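Local structure of amino acid ABC transporter, periplasmic amino acid-binding protein, putative (Streptococcus pneumoniae, 4I62) at residues K40-N46 / E82-M88; D68-A72 / A105-V109; L132-K136 / I184-G190. The protein binds L-arginine in a cleft between two lobes and probably delivers it, as a membrane-anchored lipoprotein, to an amino acid ABC transporter. One frame throughout, in Å; residues are numbered along the deposited sequence.

Contact 1 (K40-N46 / E82-M88); sequences KLVVALN and ELELSPM. With ARG (arginine), chain B.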
loop_
_atom_site.group_PDB
_atom_site.type_symbol
_atom_site.label_atom_id
_atom_site.label_comp_id
_atom_site.label_asym_id
_atom_site.label_seq_id
_atom_site.Cartn_x
_atom_site.Cartn_y
_atom_site.Cartn_z
ATOM N N LYS A 40 12.322 -13.726 -15.941
ATOM C CA LYS A 40 11.326 -13.499 -14.893
ATOM C C LYS A 40 11.494 -12.107 -14.309
ATOM O O LYS A 40 12.566 -11.530 -14.402
ATOM C CB LYS A 40 11.379 -14.564 -13.805
ATOM C CG LYS A 40 12.641 -14.583 -13.021
ATOM C CD LYS A 40 12.573 -15.781 -12.079
ATOM C CE LYS A 40 13.756 -15.835 -11.160
ATOM N NZ LYS A 40 13.639 -17.041 -10.282
ATOM N N LEU A 41 10.392 -11.590 -13.791
ATOM C CA LEU A 41 10.306 -10.272 -13.178
ATOM C C LEU A 41 9.998 -10.512 -11.702
ATOM O O LEU A 41 8.955 -11.075 -11.384
ATOM C CB LEU A 41 9.159 -9.470 -13.816
ATOM C CG LEU A 41 8.882 -8.080 -13.216
ATOM C CD1 LEU A 41 9.991 -7.113 -13.567
ATOM C CD2 LEU A 41 7.522 -7.578 -13.680
ATOM N N VAL A 42 10.879 -10.088 -10.798
ATOM C CA VAL A 42 10.681 -10.303 -9.364
ATOM C C VAL A 42 10.107 -9.052 -8.721
ATOM O O VAL A 42 10.709 -7.984 -8.789
ATOM C CB VAL A 42 12.012 -10.697 -8.680
ATOM C CG1 VAL A 42 11.767 -10.975 -7.200
ATOM C CG2 VAL A 42 12.656 -11.939 -9.333
ATOM N N VAL A 43 8.917 -9.181 -8.150
ATOM C CA VAL A 43 8.185 -8.040 -7.578
ATOM C C VAL A 43 8.060 -8.202 -6.067
ATOM O O VAL A 43 7.449 -9.153 -5.580
ATOM C CB VAL A 43 6.786 -7.956 -8.216
ATOM C CG1 VAL A 43 5.944 -6.836 -7.555
ATOM C CG2 VAL A 43 6.879 -7.682 -9.739
ATOM N N ALA A 44 8.627 -7.247 -5.359
ATOM C CA ALA A 44 8.523 -7.194 -3.888
ATOM C C ALA A 44 7.229 -6.526 -3.464
ATOM O O ALA A 44 6.854 -5.481 -4.020
ATOM C CB ALA A 44 9.711 -6.456 -3.299
ATOM N N LEU A 45 6.577 -7.087 -2.449
ATOM C CA LEU A 45 5.336 -6.515 -1.959
ATOM C C LEU A 45 5.008 -7.077 -0.568
ATOM O O LEU A 45 5.515 -8.130 -0.174
ATOM C CB LEU A 45 4.171 -6.734 -2.923
ATOM C CG LEU A 45 3.576 -8.136 -3.011
ATOM C CD1 LEU A 45 2.413 -8.120 -3.969
ATOM C CD2 LEU A 45 4.521 -9.286 -3.331
ATOM N N ASN A 46 4.131 -6.378 0.146
ATOM C CA ASN A 46 3.650 -6.823 1.451
ATOM C C ASN A 46 2.144 -7.068 1.359
ATOM O O ASN A 46 1.362 -6.099 1.324
ATOM C CB ASN A 46 3.954 -5.750 2.484
ATOM C CG ASN A 46 3.280 -6.048 3.805
ATOM O OD1 ASN A 46 2.470 -5.245 4.315
ATOM N ND2 ASN A 46 3.540 -7.235 4.331
ATOM N N GLU A 82 8.132 -14.327 -17.063
ATOM C CA GLU A 82 7.315 -14.829 -15.968
ATOM C C GLU A 82 7.268 -13.830 -14.804
ATOM O O GLU A 82 8.209 -13.088 -14.592
ATOM C CB GLU A 82 7.868 -16.155 -15.451
ATOM C CG GLU A 82 8.094 -17.209 -16.527
ATOM C CD GLU A 82 6.803 -17.796 -17.053
ATOM O OE1 GLU A 82 5.744 -17.460 -16.506
ATOM O OE2 GLU A 82 6.845 -18.599 -18.000
ATOM N N LEU A 83 6.173 -13.823 -14.071
ATOM C CA LEU A 83 6.087 -13.041 -12.834
ATOM C C LEU A 83 6.441 -13.892 -11.610
ATOM O O LEU A 83 5.932 -14.989 -11.449
ATOM C CB LEU A 83 4.673 -12.514 -12.666
ATOM C CG LEU A 83 4.383 -11.758 -11.359
ATOM C CD1 LEU A 83 5.267 -10.524 -11.246
ATOM C CD2 LEU A 83 2.937 -11.389 -11.277
ATOM N N GLU A 84 7.318 -13.373 -10.756
ATOM C CA GLU A 84 7.631 -14.024 -9.477
ATOM C C GLU A 84 7.378 -13.016 -8.363
ATOM O O GLU A 84 7.991 -11.945 -8.338
ATOM C CB GLU A 84 9.089 -14.474 -9.458
ATOM C CG GLU A 84 9.481 -15.165 -8.197
ATOM C CD GLU A 84 10.930 -15.617 -8.198
ATOM O OE1 GLU A 84 11.300 -16.405 -9.086
ATOM O OE2 GLU A 84 11.705 -15.173 -7.317
ATOM N N LEU A 85 6.455 -13.332 -7.455
ATOM C CA LEU A 85 6.230 -12.491 -6.299
ATOM C C LEU A 85 7.218 -12.773 -5.200
ATOM O O LEU A 85 7.620 -13.916 -4.990
ATOM C CB LEU A 85 4.826 -12.681 -5.772
ATOM C CG LEU A 85 3.703 -12.365 -6.734
ATOM C CD1 LEU A 85 2.352 -12.592 -6.065
ATOM C CD2 LEU A 85 3.821 -10.949 -7.335
ATOM N N SER A 86 7.583 -11.727 -4.470
ATOM C CA SER A 86 8.485 -11.851 -3.337
ATOM C C SER A 86 7.827 -11.179 -2.148
ATOM O O SER A 86 8.031 -9.976 -1.882
ATOM C CB SER A 86 9.806 -11.167 -3.662
ATOM O OG SER A 86 10.781 -11.468 -2.678
ATOM N N PRO A 87 6.954 -11.903 -1.447
ATOM C CA PRO A 87 6.272 -11.292 -0.298
ATOM C C PRO A 87 7.215 -11.089 0.876
ATOM O O PRO A 87 8.070 -11.946 1.144
ATOM C CB PRO A 87 5.161 -12.285 0.041
ATOM C CG PRO A 87 5.635 -13.610 -0.470
ATOM C CD PRO A 87 6.525 -13.300 -1.667
ATOM N N MET A 88 7.011 -9.993 1.603
ATOM C CA MET A 88 7.872 -9.659 2.714
ATOM C C MET A 88 7.217 -8.569 3.533
ATOM O O MET A 88 6.190 -8.029 3.141
ATOM C CB MET A 88 9.237 -9.239 2.195
ATOM C CG MET A 88 9.198 -7.957 1.373
ATOM S SD MET A 88 10.782 -7.538 0.596
ATOM C CE MET A 88 10.994 -8.836 -0.587
HETATM N N ARG B . 1.516 4.133 0.825
HETATM C CA ARG B . 2.311 3.906 2.061
HETATM C C ARG B . 3.808 4.032 1.792
HETATM O O ARG B . 4.229 3.934 0.621
HETATM C CB ARG B . 1.941 2.587 2.713
HETATM C CG ARG B . 2.082 1.384 1.777
HETATM C CD ARG B . 1.988 0.070 2.524
HETATM N NE ARG B . 1.817 -1.023 1.584
HETATM C CZ ARG B . 1.735 -2.297 1.908
HETATM N NH1 ARG B . 1.592 -3.213 0.955
HETATM N NH2 ARG B . 1.805 -2.664 3.186
HETATM O OXT ARG B . 4.565 4.184 2.807
#
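Strands Lys40-Leu45 and Glu82-Pro87 run parallel, with segment axes 24° apart and bridges from Lys40-Glu82 to Leu45-Pro87, forming part of the sheet of one lobe of a type II periplasmic-binding-protein fold. Six backbone hydrogen bonds zip the pair together; the longest joins Leu45 N to Ser86 O at 3.3 Å, its donor standing 42° above the carbonyl plane. Helix 67-79 connects strand 61-65 to Glu82-Pro87 and packs on the face bearing Leu41, Val43 and Leu45. There the Val43 and Leu83 side chains cross at a slant, CG2 against CD1 at 3.6 Å, and CD2 of Leu45 comes within 4.2 Å of Leu85 CB. On the other face, an extended Lys40 brings NZ 2.7 Å from Glu84 OE1, a salt bridge in which the ammonium meets OE1 on its syn side, 16° out of the carboxylate plane. Nearby, CG2 of Val42 lies alongside the same glutamate, and Met88 folds back at its last torsion to lay CE 3.8 Å from Ala44 CB, both side chains also meeting Val93 of helix 90-98. Past the strand end, Asn46 uses both ends of its amide: ND2 donates to Met88 O at 3.0 Å, which fixes the flip, while OD1 accepts from NH2 of the bound arginine at 2.9 Å, and Asn46 O accepts from NH1 of the arginine.

Contact 2 (D68-A72 / A105-V109); sequences DIELA and AISGV. With ARG (arginine), chain B.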
loop_
_atom_site.group_PDB
_atom_site.type_symbol
_atom_site.label_atom_id
_atom_site.label_comp_id
_atom_site.label_asym_id
_atom_site.label_seq_id
_atom_site.Cartn_x
_atom_site.Cartn_y
_atom_site.Cartn_z
ATOM N N ASP A 68 -2.589 -4.679 -7.517
ATOM C CA ASP A 68 -1.172 -4.540 -7.810
ATOM C C ASP A 68 -0.628 -5.847 -8.402
ATOM O O ASP A 68 0.340 -5.824 -9.166
ATOM C CB ASP A 68 -0.355 -4.233 -6.535
ATOM C CG ASP A 68 -0.298 -2.754 -6.170
ATOM O OD1 ASP A 68 -0.691 -1.900 -6.982
ATOM O OD2 ASP A 68 0.222 -2.463 -5.055
ATOM N N ILE A 69 -1.217 -6.992 -8.041
ATOM C CA ILE A 69 -0.804 -8.264 -8.632
ATOM C C ILE A 69 -1.219 -8.259 -10.115
ATOM O O ILE A 69 -0.458 -8.699 -10.988
ATOM C CB ILE A 69 -1.425 -9.481 -7.897
ATOM C CG1 ILE A 69 -0.780 -9.719 -6.542
ATOM C CG2 ILE A 69 -1.281 -10.748 -8.731
ATOM C CD1 ILE A 69 -0.861 -8.626 -5.526
ATOM N N GLU A 70 -2.418 -7.754 -10.421
ATOM C CA GLU A 70 -2.843 -7.665 -11.821
ATOM C C GLU A 70 -1.968 -6.693 -12.612
ATOM O O GLU A 70 -1.636 -6.966 -13.774
ATOM C CB GLU A 70 -4.327 -7.308 -11.872
ATOM C CG GLU A 70 -5.216 -8.360 -11.212
ATOM C CD GLU A 70 -5.030 -9.734 -11.829
ATOM O OE1 GLU A 70 -5.119 -9.827 -13.069
ATOM O OE2 GLU A 70 -4.786 -10.723 -11.107
ATOM N N LEU A 71 -1.577 -5.574 -12.010
ATOM C CA LEU A 71 -0.633 -4.660 -12.638
ATOM C C LEU A 71 0.695 -5.359 -12.896
ATOM O O LEU A 71 1.265 -5.256 -13.987
ATOM C CB LEU A 71 -0.438 -3.438 -11.757
ATOM C CG LEU A 71 0.592 -2.390 -12.195
ATOM C CD1 LEU A 71 0.351 -1.882 -13.616
ATOM C CD2 LEU A 71 0.671 -1.230 -11.222
ATOM N N ALA A 72 1.192 -6.100 -11.903
ATOM C CA ALA A 72 2.447 -6.839 -12.051
ATOM C C ALA A 72 2.378 -7.847 -13.209
ATOM O O ALA A 72 3.309 -7.994 -13.962
ATOM C CB ALA A 72 2.794 -7.550 -10.742
ATOM N N ALA A 105 9.180 -2.747 -6.877
ATOM C CA ALA A 105 8.250 -2.761 -5.749
ATOM C C ALA A 105 6.907 -2.302 -6.286
ATOM O O ALA A 105 6.791 -1.166 -6.765
ATOM C CB ALA A 105 8.705 -1.836 -4.633
ATOM N N ILE A 106 5.915 -3.186 -6.205
ATOM C CA ILE A 106 4.537 -2.842 -6.565
ATOM C C ILE A 106 3.722 -3.226 -5.324
ATOM O O ILE A 106 3.355 -4.393 -5.144
ATOM C CB ILE A 106 4.016 -3.567 -7.833
ATOM C CG1 ILE A 106 5.022 -3.439 -8.984
ATOM C CG2 ILE A 106 2.666 -2.962 -8.210
ATOM C CD1 ILE A 106 4.585 -4.177 -10.263
ATOM N N SER A 107 3.502 -2.239 -4.449
ATOM C CA SER A 107 3.064 -2.570 -3.107
ATOM C C SER A 107 2.364 -1.374 -2.467
ATOM O O SER A 107 2.560 -1.099 -1.262
ATOM C CB SER A 107 4.253 -3.034 -2.252
ATOM O OG SER A 107 3.860 -3.683 -1.036
ATOM N N GLY A 108 1.588 -0.642 -3.260
ATOM C CA GLY A 108 0.941 0.560 -2.749
ATOM C C GLY A 108 1.954 1.595 -2.277
ATOM O O GLY A 108 1.715 2.286 -1.289
ATOM N N VAL A 109 3.058 1.726 -3.003
ATOM C CA VAL A 109 4.174 2.580 -2.585
ATOM C C VAL A 109 3.956 4.044 -2.963
ATOM O O VAL A 109 3.817 4.364 -4.171
ATOM C CB VAL A 109 5.513 2.102 -3.197
ATOM C CG1 VAL A 109 6.660 2.998 -2.776
ATOM C CG2 VAL A 109 5.797 0.672 -2.840
HETATM N N ARG B . 1.516 4.133 0.825
HETATM C CA ARG B . 2.311 3.906 2.061
HETATM C C ARG B . 3.808 4.032 1.792
HETATM O O ARG B . 4.229 3.934 0.621
HETATM C CB ARG B . 1.941 2.587 2.713
HETATM C CG ARG B . 2.082 1.384 1.777
HETATM C CD ARG B . 1.988 0.070 2.524
HETATM N NE ARG B . 1.817 -1.023 1.584
HETATM C CZ ARG B . 1.735 -2.297 1.908
HETATM N NH1 ARG B . 1.592 -3.213 0.955
HETATM N NH2 ARG B . 1.805 -2.664 3.186
HETATM O OXT ARG B . 4.565 4.184 2.807
HETATM O O HOH W 1 2.290 -6.809 -7.301
#
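Asp68 CG lies beside its backbone N, opposite the carbonyl carbon (chi1 -85°), which carries the carboxylate across Ile106 to the loop beyond it, while Ile106 places CG2 anti to its backbone N (CG1 at chi1 -49°), against the aspartate. OD2 of Asp68 accepts from Gly108 N at 2.9 Å, the amide arriving nearly along the C-O axis with an N-H...O angle of 131°. Ile106 CG2 lies over the face of the carboxylate, 3.6 Å from Asp68 CG, and touches Leu71 CD2 at 4.0 Å; Ile106 CD1 reaches Ala72 CB at 3.8 Å, seating the loop after strand 104-105 on helix 67-79. A water bridges Asp68 O and Ile106 O by two weak bonds. The Ser107 carbonyl, in the same peptide as the Gly108 amide, and the next one, of Gly108, both accept from the ligand: Ser107 O from NE of the arginine at 2.9 Å, Gly108 O from its N at 2.8 Å. Ser107 OG accepts from NH1 of the arginine and has Asn46 N as its other partner. The closeness of Glu53 to buried Asp68 would probably raise the pKa of one acid, and a proton may be shared; Asp68 is thus second shell, ordering the loop whose carbonyls hold the ligand.

Contact 3 (L132-K136 / I184-G190); sequences LIVKK and ITDLKSG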
loop_
_atom_site.group_PDB
_atom_site.type_symbol
_atom_site.label_atom_id
_atom_site.label_comp_id
_atom_site.label_asym_id
_atom_site.label_seq_id
_atom_site.Cartn_x
_atom_site.Cartn_y
_atom_site.Cartn_z
ATOM N N LEU A 132 -8.326 8.002 9.331
ATOM C CA LEU A 132 -8.183 7.177 10.539
ATOM C C LEU A 132 -9.236 6.116 10.552
ATOM O O LEU A 132 -10.427 6.397 10.301
ATOM C CB LEU A 132 -8.413 7.923 11.829
ATOM C CG LEU A 132 -7.502 9.068 12.188
ATOM C CD1 LEU A 132 -8.035 9.559 13.585
ATOM C CD2 LEU A 132 -6.043 8.653 12.280
ATOM N N ILE A 133 -8.822 4.909 10.906
ATOM C CA ILE A 133 -9.758 3.880 11.327
ATOM C C ILE A 133 -9.752 3.806 12.858
ATOM O O ILE A 133 -8.695 3.903 13.498
ATOM C CB ILE A 133 -9.465 2.509 10.631
ATOM C CG1 ILE A 133 -10.562 1.477 10.922
ATOM C CG2 ILE A 133 -8.093 1.980 10.952
ATOM C CD1 ILE A 133 -10.434 0.231 10.029
ATOM N N VAL A 134 -10.965 3.716 13.421
ATOM C CA VAL A 134 -11.185 3.755 14.855
ATOM C C VAL A 134 -12.268 2.738 15.220
ATOM O O VAL A 134 -12.978 2.226 14.357
ATOM C CB VAL A 134 -11.633 5.192 15.301
ATOM C CG1 VAL A 134 -10.501 6.178 15.054
ATOM C CG2 VAL A 134 -12.913 5.646 14.593
ATOM N N LYS A 135 -12.403 2.459 16.526
ATOM C CA LYS A 135 -13.622 1.759 16.954
ATOM C C LYS A 135 -14.834 2.585 16.542
ATOM O O LYS A 135 -14.791 3.835 16.600
ATOM C CB LYS A 135 -13.636 1.523 18.444
ATOM C CG LYS A 135 -12.666 0.479 18.952
ATOM C CD LYS A 135 -13.110 0.086 20.368
ATOM C CE LYS A 135 -12.442 -1.170 20.893
ATOM N NZ LYS A 135 -11.035 -0.876 21.183
ATOM N N LYS A 136 -15.938 1.937 16.193
ATOM C CA LYS A 136 -17.059 2.682 15.631
ATOM C C LYS A 136 -17.638 3.707 16.593
ATOM O O LYS A 136 -18.157 4.758 16.133
ATOM C CB LYS A 136 -18.138 1.759 15.089
ATOM C CG LYS A 136 -18.819 0.928 16.101
ATOM C CD LYS A 136 -19.840 0.029 15.419
ATOM C CE LYS A 136 -20.421 -0.992 16.385
ATOM N NZ LYS A 136 -21.004 -2.156 15.656
ATOM N N ILE A 184 -4.630 -3.628 13.333
ATOM C CA ILE A 184 -6.072 -3.831 13.491
ATOM C C ILE A 184 -6.384 -4.553 14.802
ATOM O O ILE A 184 -7.300 -4.160 15.519
ATOM C CB ILE A 184 -6.645 -4.564 12.256
ATOM C CG1 ILE A 184 -6.554 -3.673 11.001
ATOM C CG2 ILE A 184 -8.076 -5.069 12.481
ATOM C CD1 ILE A 184 -7.456 -2.464 11.046
ATOM N N THR A 185 -5.605 -5.575 15.139
ATOM C CA THR A 185 -5.792 -6.254 16.421
ATOM C C THR A 185 -5.585 -5.303 17.610
ATOM O O THR A 185 -6.377 -5.325 18.566
ATOM C CB THR A 185 -4.836 -7.450 16.513
ATOM O OG1 THR A 185 -5.140 -8.356 15.446
ATOM C CG2 THR A 185 -4.969 -8.163 17.838
ATOM N N ASP A 186 -4.584 -4.437 17.552
ATOM C CA ASP A 186 -4.346 -3.496 18.637
ATOM C C ASP A 186 -5.476 -2.467 18.741
ATOM O O ASP A 186 -5.838 -2.046 19.848
ATOM C CB ASP A 186 -3.043 -2.730 18.423
ATOM C CG ASP A 186 -1.828 -3.438 18.932
ATOM O OD1 ASP A 186 -1.929 -4.603 19.361
ATOM O OD2 ASP A 186 -0.751 -2.801 18.887
ATOM N N LEU A 187 -6.052 -2.065 17.612
ATOM C CA LEU A 187 -7.166 -1.134 17.633
ATOM C C LEU A 187 -8.405 -1.801 18.241
ATOM O O LEU A 187 -9.089 -1.222 19.107
ATOM C CB LEU A 187 -7.455 -0.649 16.221
ATOM C CG LEU A 187 -8.646 0.307 16.076
ATOM C CD1 LEU A 187 -8.441 1.598 16.870
ATOM C CD2 LEU A 187 -8.866 0.633 14.605
ATOM N N LYS A 188 -8.639 -3.060 17.906
ATOM C CA LYS A 188 -9.720 -3.806 18.527
ATOM C C LYS A 188 -9.537 -3.984 20.039
ATOM O O LYS A 188 -10.493 -3.875 20.810
ATOM C CB LYS A 188 -9.825 -5.169 17.868
ATOM C CG LYS A 188 -10.433 -5.142 16.488
ATOM C CD LYS A 188 -10.184 -6.450 15.728
ATOM C CE LYS A 188 -10.889 -6.483 14.406
ATOM N NZ LYS A 188 -12.377 -6.726 14.506
ATOM N N SER A 189 -8.321 -4.245 20.492
ATOM C CA SER A 189 -8.151 -4.499 21.917
ATOM C C SER A 189 -8.135 -3.200 22.712
ATOM O O SER A 189 -7.977 -3.208 23.945
ATOM C CB SER A 189 -6.868 -5.261 22.162
ATOM O OG SER A 189 -5.789 -4.412 21.885
ATOM N N GLY A 190 -8.315 -2.089 22.002
ATOM C CA GLY A 190 -8.275 -0.785 22.619
ATOM C C GLY A 190 -6.888 -0.516 23.124
ATOM O O GLY A 190 -6.719 0.248 24.066
#
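Leu187 and Lys135 carry most of this contact between strand 126-135 and the end of helix 180-188. CD2 of Leu187 lies 3.5 Å from Ile133 O and 4.0 Å from Ile133 CG2, while its CD1 rests by Val134 CA; the leucine therefore presses on strand backbone as much as on side chains. One helical turn earlier, Ile184 CD1 meets Ile133 CD1 at 4.1 Å, the two side chains crossing at about a right angle. Lys135 bends at its last torsion (chi4 71°) to put NZ over the helix end, 2.9 Å from Leu187 O in the carbonyl plane and 3.1 Å from Lys188 O, where it sits 69° out of plane. Leu187 O also accepts from Gly190 N, so the ammonium and the turn amide share that carbonyl; a positive charge at this end would probably suit the helix dipole. Behind this layer, Phe205 of helix 199-208 packs on both Ile133 and Ile184, and Leu212 on Ile133 and Leu187, extending the apolar layer between helix and sheet. Gly190, with positive phi, ends the helix in a Schellman motif, and the whole is the helix-on-sheet layering of an alpha/beta lobe in a type II periplasmic binding protein.

Contacts 1 and 2 are neighbours in one lobe, their centres 9 Å apart and their segments alternating along the chain: helix 67-79 leads straight into strand 82-87, while the loop 105-109 follows the strand on the other edge of 40-45. They join where Ser107 OG lies 3.0 Å from Asn46 N and where Leu45 CD1 meets Ile69 CD1 at 3.7 Å. Both touch the bound arginine. Contact 3 belongs to the other lobe, its centre about 31 Å from contact 1 and 26 Å from contact 2; Ile184's side chain is about 11 Å from the ligand, which Gln156, Ile160 and Glu198 also bind.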